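Local coordinates for protein Methylcobalamin\: coenzyme M methyltransferase (Methanosarcina mazei, PDB 4AY7) that catalyses methyl transfer from a methylated corrinoid to coenzyme M, a zinc-dependent step of methanogenesis, using a TIM-barrel fold, at residues A308-A313 with K337-A342; V42-V47 with T331-V336. All blocks are in the same frame, centred on the assembly; numbering follows the deposited sequence.

Interaction 1: A308-A313 with K337-A342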
ATOM      1  N   ALA A 308     -19.824  13.276  -0.598  1.00 24.17           N
ATOM      2  CA  ALA A 308     -19.439  14.595  -1.031  1.00 24.81           C
ATOM      3  C   ALA A 308     -17.927  14.720  -1.380  1.00 24.00           C
ATOM      4  O   ALA A 308     -17.552  15.299  -2.426  1.00 23.33           O
ATOM      5  CB  ALA A 308     -19.846  15.651  -0.019  1.00 25.31           C
ATOM      6  N   GLU A 309     -17.065  14.195  -0.534  1.00 24.61           N
ATOM      7  CA  GLU A 309     -15.623  14.290  -0.732  1.00 24.26           C
ATOM      8  C   GLU A 309     -15.184  13.354  -1.828  1.00 22.87           C
ATOM      9  O   GLU A 309     -14.262  13.696  -2.546  1.00 22.57           O
ATOM     10  CB  GLU A 309     -14.859  14.034   0.593  1.00 26.55           C
ATOM     11  CG  GLU A 309     -15.149  15.197   1.559  1.00 29.00           C
ATOM     12  CD  GLU A 309     -14.547  14.974   2.960  1.00 32.13           C
ATOM     13  OE1 GLU A 309     -13.672  14.064   3.109  1.00 31.32           O
ATOM     14  OE2 GLU A 309     -14.978  15.710   3.918  1.00 34.50           O
ATOM     15  N   ALA A 310     -15.844  12.195  -1.966  1.00 21.91           N
ATOM     16  CA  ALA A 310     -15.657  11.281  -3.108  1.00 21.68           C
ATOM     17  C   ALA A 310     -15.951  11.963  -4.435  1.00 22.05           C
ATOM     18  O   ALA A 310     -15.125  11.987  -5.407  1.00 21.37           O
ATOM     19  CB  ALA A 310     -16.523  10.036  -2.974  1.00 21.45           C
ATOM     20  N   LYS A 311     -17.147  12.553  -4.486  1.00 22.96           N
ATOM     21  CA  LYS A 311     -17.588  13.302  -5.654  1.00 24.12           C
ATOM     22  C   LYS A 311     -16.582  14.384  -6.053  1.00 23.57           C
ATOM     23  O   LYS A 311     -16.227  14.499  -7.223  1.00 22.64           O
ATOM     24  CB  LYS A 311     -18.956  13.956  -5.375  1.00 25.42           C
ATOM     25  CG  LYS A 311     -19.612  14.628  -6.565  1.00 28.52           C
ATOM     26  CD  LYS A 311     -20.981  15.258  -6.196  1.00 30.23           C
ATOM     27  CE  LYS A 311     -21.674  15.973  -7.356  1.00 33.43           C
ATOM     28  NZ  LYS A 311     -23.154  16.283  -7.105  1.00 34.86           N
ATOM     29  N   GLU A 312     -16.135  15.163  -5.087  1.00 23.88           N
ATOM     30  CA  GLU A 312     -15.074  16.110  -5.313  1.00 25.41           C
ATOM     31  C   GLU A 312     -13.769  15.510  -5.949  1.00 23.30           C
ATOM     32  O   GLU A 312     -13.235  16.098  -6.870  1.00 23.97           O
ATOM     33  CB  GLU A 312     -14.750  16.885  -4.047  1.00 28.66           C
ATOM     34  CG  GLU A 312     -13.836  18.034  -4.337  1.00 33.47           C
ATOM     35  CD  GLU A 312     -13.861  19.143  -3.298  1.00 42.09           C
ATOM     36  OE1 GLU A 312     -14.811  19.208  -2.443  1.00 44.48           O
ATOM     37  OE2 GLU A 312     -12.894  19.988  -3.388  1.00 51.37           O
ATOM     38  N   ALA A 313     -13.237  14.401  -5.437  1.00 20.56           N
ATOM     39  CA  ALA A 313     -12.135  13.721  -6.064  1.00 19.67           C
ATOM     40  C   ALA A 313     -12.414  13.256  -7.500  1.00 19.34           C
ATOM     41  O   ALA A 313     -11.586  13.463  -8.421  1.00 19.24           O
ATOM     42  CB  ALA A 313     -11.674  12.558  -5.190  1.00 18.39           C
ATOM     43  N   LYS A 337     -18.940   1.400   1.997  1.00 23.90           N
ATOM     44  CA  LYS A 337     -19.919   1.289   0.945  1.00 25.42           C
ATOM     45  C   LYS A 337     -20.340   2.653   0.340  1.00 25.18           C
ATOM     46  O   LYS A 337     -20.766   2.733  -0.803  1.00 23.91           O
ATOM     47  CB  LYS A 337     -21.188   0.589   1.453  1.00 27.37           C
ATOM     48  CG  LYS A 337     -20.980  -0.880   1.737  1.00 28.40           C
ATOM     49  CD  LYS A 337     -22.232  -1.583   2.167  1.00 31.02           C
ATOM     50  CE  LYS A 337     -23.068  -1.877   0.944  1.00 32.76           C
ATOM     51  NZ  LYS A 337     -24.221  -2.625   1.509  1.00 38.15           N
ATOM     52  N   ALA A 338     -20.224   3.702   1.153  1.00 25.26           N
ATOM     53  CA  ALA A 338     -20.524   5.059   0.728  1.00 25.15           C
ATOM     54  C   ALA A 338     -19.534   5.478  -0.329  1.00 25.18           C
ATOM     55  O   ALA A 338     -19.890   6.240  -1.193  1.00 25.84           O
ATOM     56  CB  ALA A 338     -20.529   6.037   1.893  1.00 24.86           C
ATOM     57  N   LEU A 339     -18.291   5.004  -0.311  1.00 24.04           N
ATOM     58  CA  LEU A 339     -17.387   5.279  -1.450  1.00 25.06           C
ATOM     59  C   LEU A 339     -17.845   4.796  -2.804  1.00 23.90           C
ATOM     60  O   LEU A 339     -17.765   5.490  -3.830  1.00 24.71           O
ATOM     61  CB  LEU A 339     -16.000   4.628  -1.238  1.00 24.73           C
ATOM     62  CG  LEU A 339     -14.951   5.354  -0.431  1.00 25.88           C
ATOM     63  CD1 LEU A 339     -13.616   4.545  -0.418  1.00 25.64           C
ATOM     64  CD2 LEU A 339     -14.814   6.792  -0.916  1.00 24.27           C
ATOM     65  N   VAL A 340     -18.266   3.565  -2.824  1.00 23.69           N
ATOM     66  CA  VAL A 340     -18.723   2.879  -3.980  1.00 25.04           C
ATOM     67  C   VAL A 340     -19.986   3.547  -4.468  1.00 27.18           C
ATOM     68  O   VAL A 340     -20.116   3.848  -5.688  1.00 27.25           O
ATOM     69  CB  VAL A 340     -19.009   1.387  -3.683  1.00 26.62           C
ATOM     70  CG1 VAL A 340     -19.588   0.747  -4.943  1.00 28.30           C
ATOM     71  CG2 VAL A 340     -17.727   0.710  -3.162  1.00 26.31           C
ATOM     72  N   ALA A 341     -20.900   3.869  -3.537  1.00 26.67           N
ATOM     73  CA  ALA A 341     -22.133   4.571  -3.915  1.00 25.71           C
ATOM     74  C   ALA A 341     -21.840   5.950  -4.582  1.00 25.03           C
ATOM     75  O   ALA A 341     -22.407   6.253  -5.586  1.00 24.86           O
ATOM     76  CB  ALA A 341     -23.085   4.723  -2.703  1.00 26.25           C
ATOM     77  N   ALA A 342     -20.904   6.724  -4.045  1.00 24.13           N
ATOM     78  CA  ALA A 342     -20.521   7.987  -4.658  1.00 24.19           C
ATOM     79  C   ALA A 342     -20.041   7.805  -6.115  1.00 23.84           C
ATOM     80  O   ALA A 342     -20.287   8.621  -7.014  1.00 23.24           O
ATOM     81  CB  ALA A 342     -19.469   8.665  -3.792  1.00 23.64           C
TER
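The methyl groups of Ala310 and Ala342 meet tip to tip, with Ala310 CB 3.4 Å from Ala342 CB, tighter than a usual carbon-carbon contact. Their orientation can be checked from the bond directions: the angle CA-CB...CB is about 144° at Ala310 and 158° at Ala342, so each methyl is aimed nearly straight at its counterpart. With so little side chain intervening, the two backbones come close, and Ala310 CA lies 6.1 Å from Ala342 CA. Leu339, one turn before Ala342, approaches the Ala310 methyl from another direction. Its CD2 lies 4.2 Å from Ala310 CB, roughly at right angles to the line joining the two alanine methyls. The torsions account for the choice of branch: chi1 of -84° sets CG beside the backbone N, and the extended second torsion sends CD1 onward while CD2 turns back to Ala310. CD1 stays 6.7 Å from Ala310 CB, so a single branch does the touching.

The contact joins helices 303-315 and 333-346, consecutive long helices in the outer layer of the TIM barrel, with strand 320-323 between them in sequence. Ala310 also packs on Leu321 and Leu339 on Pro323, which places the seam against that strand; Leu339 further touches Ile306, one turn before Ala310. Both segments keep i to i+4 bonding, as in Ala313 N to Glu309 O and Ala342 N to Ala338 O, each 3.1 Å.

All three touching residues are buried, yet the contact buries just 116 Å², both sides summed. Since the meeting atoms are all aliphatic carbons, the attraction across the seam should be dispersive and hydrophobic, and the fit probably depends on shape: the small methyls allow the helices to come close, and one leucine branch packs beside them.

Interaction 2: V42-V47 with T331-V336; sequences VELMDV and TPLENV
One face of the Glu43 carboxylate lies against the start of helix 333-346: Leu333 CB sits over it, 3.5 Å from Glu43 CD, and Leu333 N is on that same face. Leu333 N donates to Glu43 OE1 at 2.8 Å. The bond is fairly straight, 160° at the hydrogen, but the donor stands 53° out of the carboxylate plane, so OE1 is met from above. By contrast, two neighbours come to OE1 nearly level with the carboxylate: Pro332 CA, 3.6 Å from Glu43 OE1, and water 2, which gives OE1 a hydrogen bond of 2.9 Å and accepts one from Glu334 N at 3.0 Å. One carboxylate oxygen is thus gripped directly by the first amide of the helix and, through a water, by the second. A chi1 of 176° turns CG away from the backbone N, and the extended chain beyond carries the carboxylate across to the other segment, where Glu43 crosses the Leu333 side chain at about a right angle.

In the TIM barrel this joins helix 42-48, early in the chain, to the N-terminus of the last helix, 333-346, where Pro332 occupies the N-cap position. A negative carboxylate beside the amide end of a helix is probably favoured by the helix dipole as well as by the bonds themselves. Water 1 links the backbones, accepting from Glu43 N and donating to Thr331 O at 2.7 Å.

Beside this polar bridge, Leu44 and Leu333 also cross at about a right angle, and both branches take part: Leu44 CD1 lies 4.1 Å from Leu333 CD1, and Leu44 CD2 lies 4.2 Å from Leu333 CD2. Leu44 is buried, packing as well on Leu65 and Asn69 of helix 59-71, while Glu43 is exposed.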
ATOM      1  N   VAL A  42     -12.842  -3.985  11.816  1.00 22.71           N
ATOM      2  CA  VAL A  42     -13.336  -4.775  12.936  1.00 23.46           C
ATOM      3  C   VAL A  42     -14.734  -5.295  12.674  1.00 24.04           C
ATOM      4  O   VAL A  42     -15.020  -6.402  13.071  1.00 25.17           O
ATOM      5  CB  VAL A  42     -13.264  -3.991  14.270  1.00 23.96           C
ATOM      6  CG1 VAL A  42     -13.859  -4.781  15.443  1.00 25.16           C
ATOM      7  CG2 VAL A  42     -11.822  -3.577  14.561  1.00 23.10           C
ATOM      8  N   GLU A  43     -15.612  -4.503  12.063  1.00 25.17           N
ATOM      9  CA  GLU A  43     -17.001  -4.945  11.762  1.00 25.86           C
ATOM     10  C   GLU A  43     -16.962  -6.267  10.970  1.00 25.82           C
ATOM     11  O   GLU A  43     -17.722  -7.212  11.274  1.00 26.74           O
ATOM     12  CB  GLU A  43     -17.819  -3.890  11.032  1.00 27.55           C
ATOM     13  CG  GLU A  43     -19.242  -4.363  10.630  1.00 29.31           C
ATOM     14  CD  GLU A  43     -20.229  -3.253  10.179  1.00 30.18           C
ATOM     15  OE1 GLU A  43     -19.912  -2.017  10.182  1.00 28.80           O
ATOM     16  OE2 GLU A  43     -21.383  -3.656   9.833  1.00 29.62           O
ATOM     17  N   LEU A  44     -16.058  -6.359  10.010  1.00 24.50           N
ATOM     18  CA  LEU A  44     -15.967  -7.534   9.124  1.00 24.57           C
ATOM     19  C   LEU A  44     -15.201  -8.662   9.846  1.00 23.87           C
ATOM     20  O   LEU A  44     -15.588  -9.849   9.751  1.00 24.21           O
ATOM     21  CB  LEU A  44     -15.356  -7.181   7.762  1.00 23.93           C
ATOM     22  CG  LEU A  44     -16.319  -6.340   6.908  1.00 25.05           C
ATOM     23  CD1 LEU A  44     -15.722  -6.066   5.549  1.00 24.27           C
ATOM     24  CD2 LEU A  44     -17.726  -6.985   6.822  1.00 26.44           C
ATOM     25  N   MET A  45     -14.216  -8.297  10.670  1.00 23.22           N
ATOM     26  CA  MET A  45     -13.530  -9.323  11.497  1.00 24.08           C
ATOM     27  C   MET A  45     -14.595 -10.059  12.297  1.00 25.91           C
ATOM     28  O   MET A  45     -14.559 -11.262  12.329  1.00 26.29           O
ATOM     29  CB  MET A  45     -12.533  -8.736  12.490  1.00 23.91           C
ATOM     30  CG  MET A  45     -11.335  -8.080  11.820  1.00 23.89           C
ATOM     31  SD  MET A  45     -10.393  -7.301  13.132  1.00 25.23           S
ATOM     32  CE  MET A  45      -9.409  -6.058  12.232  1.00 23.27           C
ATOM     33  N   ASP A  46     -15.472  -9.312  12.951  1.00 27.05           N
ATOM     34  CA  ASP A  46     -16.583  -9.889  13.737  1.00 30.33           C
ATOM     35  C   ASP A  46     -17.554 -10.742  12.896  1.00 30.38           C
ATOM     36  O   ASP A  46     -17.864 -11.846  13.294  1.00 31.87           O
ATOM     37  CB  ASP A  46     -17.325  -8.768  14.488  1.00 32.51           C
ATOM     38  CG  ASP A  46     -16.536  -8.280  15.703  1.00 35.72           C
ATOM     39  OD1 ASP A  46     -15.427  -8.807  15.975  1.00 38.22           O
ATOM     40  OD2 ASP A  46     -17.001  -7.391  16.425  1.00 38.41           O
ATOM     41  N   VAL A  47     -17.991 -10.254  11.734  1.00 30.22           N
ATOM     42  CA  VAL A  47     -19.023 -10.945  10.905  1.00 30.27           C
ATOM     43  C   VAL A  47     -18.506 -12.314  10.456  1.00 31.02           C
ATOM     44  O   VAL A  47     -19.150 -13.342  10.694  1.00 31.23           O
ATOM     45  CB  VAL A  47     -19.425 -10.121   9.659  1.00 30.87           C
ATOM     46  CG1 VAL A  47     -20.250 -10.953   8.687  1.00 32.46           C
ATOM     47  CG2 VAL A  47     -20.204  -8.833  10.012  1.00 30.41           C
ATOM     48  N   THR A 331     -13.643   1.695  11.208  1.00 23.12           N
ATOM     49  CA  THR A 331     -14.524   2.183  10.174  1.00 23.25           C
ATOM     50  C   THR A 331     -15.783   1.288   9.965  1.00 23.29           C
ATOM     51  O   THR A 331     -15.661   0.088   9.691  1.00 22.99           O
ATOM     52  CB  THR A 331     -13.750   2.322   8.858  1.00 21.72           C
ATOM     53  OG1 THR A 331     -12.652   3.205   9.100  1.00 21.20           O
ATOM     54  CG2 THR A 331     -14.617   2.898   7.761  1.00 21.27           C
ATOM     55  N   PRO A 332     -16.953   1.864  10.085  1.00 23.98           N
ATOM     56  CA  PRO A 332     -18.153   1.061   9.751  1.00 24.30           C
ATOM     57  C   PRO A 332     -18.220   0.636   8.308  1.00 24.19           C
ATOM     58  O   PRO A 332     -17.813   1.411   7.380  1.00 23.62           O
ATOM     59  CB  PRO A 332     -19.313   1.944  10.112  1.00 25.32           C
ATOM     60  CG  PRO A 332     -18.758   3.089  10.900  1.00 25.81           C
ATOM     61  CD  PRO A 332     -17.294   3.200  10.590  1.00 24.93           C
ATOM     62  N   LEU A 333     -18.713  -0.576   8.089  1.00 24.66           N
ATOM     63  CA  LEU A 333     -18.959  -1.093   6.746  1.00 25.09           C
ATOM     64  C   LEU A 333     -19.730  -0.079   5.846  1.00 25.33           C
ATOM     65  O   LEU A 333     -19.373   0.123   4.660  1.00 25.19           O
ATOM     66  CB  LEU A 333     -19.698  -2.431   6.810  1.00 26.16           C
ATOM     67  CG  LEU A 333     -20.048  -3.114   5.482  1.00 26.88           C
ATOM     68  CD1 LEU A 333     -18.743  -3.379   4.764  1.00 27.77           C
ATOM     69  CD2 LEU A 333     -20.817  -4.429   5.682  1.00 27.32           C
ATOM     70  N   GLU A 334     -20.771   0.526   6.376  1.00 26.57           N
ATOM     71  CA  GLU A 334     -21.609   1.390   5.576  1.00 27.95           C
ATOM     72  C   GLU A 334     -20.762   2.587   5.072  1.00 25.52           C
ATOM     73  O   GLU A 334     -21.082   3.198   4.065  1.00 25.74           O
ATOM     74  CB  GLU A 334     -22.835   1.881   6.369  1.00 31.42           C
ATOM     75  CG  GLU A 334     -22.471   2.669   7.631  1.00 35.91           C
ATOM     76  CD  GLU A 334     -23.583   3.571   8.190  1.00 42.43           C
ATOM     77  OE1 GLU A 334     -24.766   3.181   8.142  1.00 44.78           O
ATOM     78  OE2 GLU A 334     -23.234   4.694   8.668  1.00 50.46           O
ATOM     79  N   ASN A 335     -19.749   2.970   5.803  1.00 24.37           N
ATOM     80  CA  ASN A 335     -18.907   4.114   5.405  1.00 23.94           C
ATOM     81  C   ASN A 335     -18.018   3.701   4.215  1.00 23.58           C
ATOM     82  O   ASN A 335     -17.849   4.474   3.270  1.00 23.80           O
ATOM     83  CB  ASN A 335     -18.081   4.641   6.578  1.00 23.34           C
ATOM     84  CG  ASN A 335     -18.935   5.376   7.589  1.00 24.13           C
ATOM     85  OD1 ASN A 335     -20.150   5.312   7.487  1.00 24.10           O
ATOM     86  ND2 ASN A 335     -18.327   6.074   8.538  1.00 23.65           N
ATOM     87  N   VAL A 336     -17.562   2.470   4.208  1.00 22.84           N
ATOM     88  CA  VAL A 336     -16.804   1.971   3.007  1.00 22.41           C
ATOM     89  C   VAL A 336     -17.720   1.877   1.774  1.00 22.93           C
ATOM     90  O   VAL A 336     -17.367   2.303   0.630  1.00 22.33           O
ATOM     91  CB  VAL A 336     -16.184   0.576   3.261  1.00 22.26           C
ATOM     92  CG1 VAL A 336     -15.435   0.145   1.976  1.00 22.38           C
ATOM     93  CG2 VAL A 336     -15.271   0.571   4.497  1.00 22.36           C
TER
HETATM   94  O   HOH W   1     -15.021  -1.490  11.811  1.00 24.98           O
HETATM   95  O   HOH W   2     -21.970  -0.311   8.988  1.00 25.32           O

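Overall arrangement
Helix 333-346 takes part in both contacts: interaction 2 meets its first turn and interaction 1 its middle, with the centres of the two contacts 17 Å apart. Residues 331-336 run directly into 337-342, and the remaining segments connect this helix to the preceding helix, 303-315, and to helix 42-48 near the start of the chain. The contact is mixed polar and apolar at the helix start and purely apolar further along. Neither is in the active site. The Leu339 side chain lies about 11 Å from that of the zinc ligand Cys325, and the Leu44 side chain about 10 Å from that of Gln38, which binds coenzyme M in another structure of this protein and is without that ligand here.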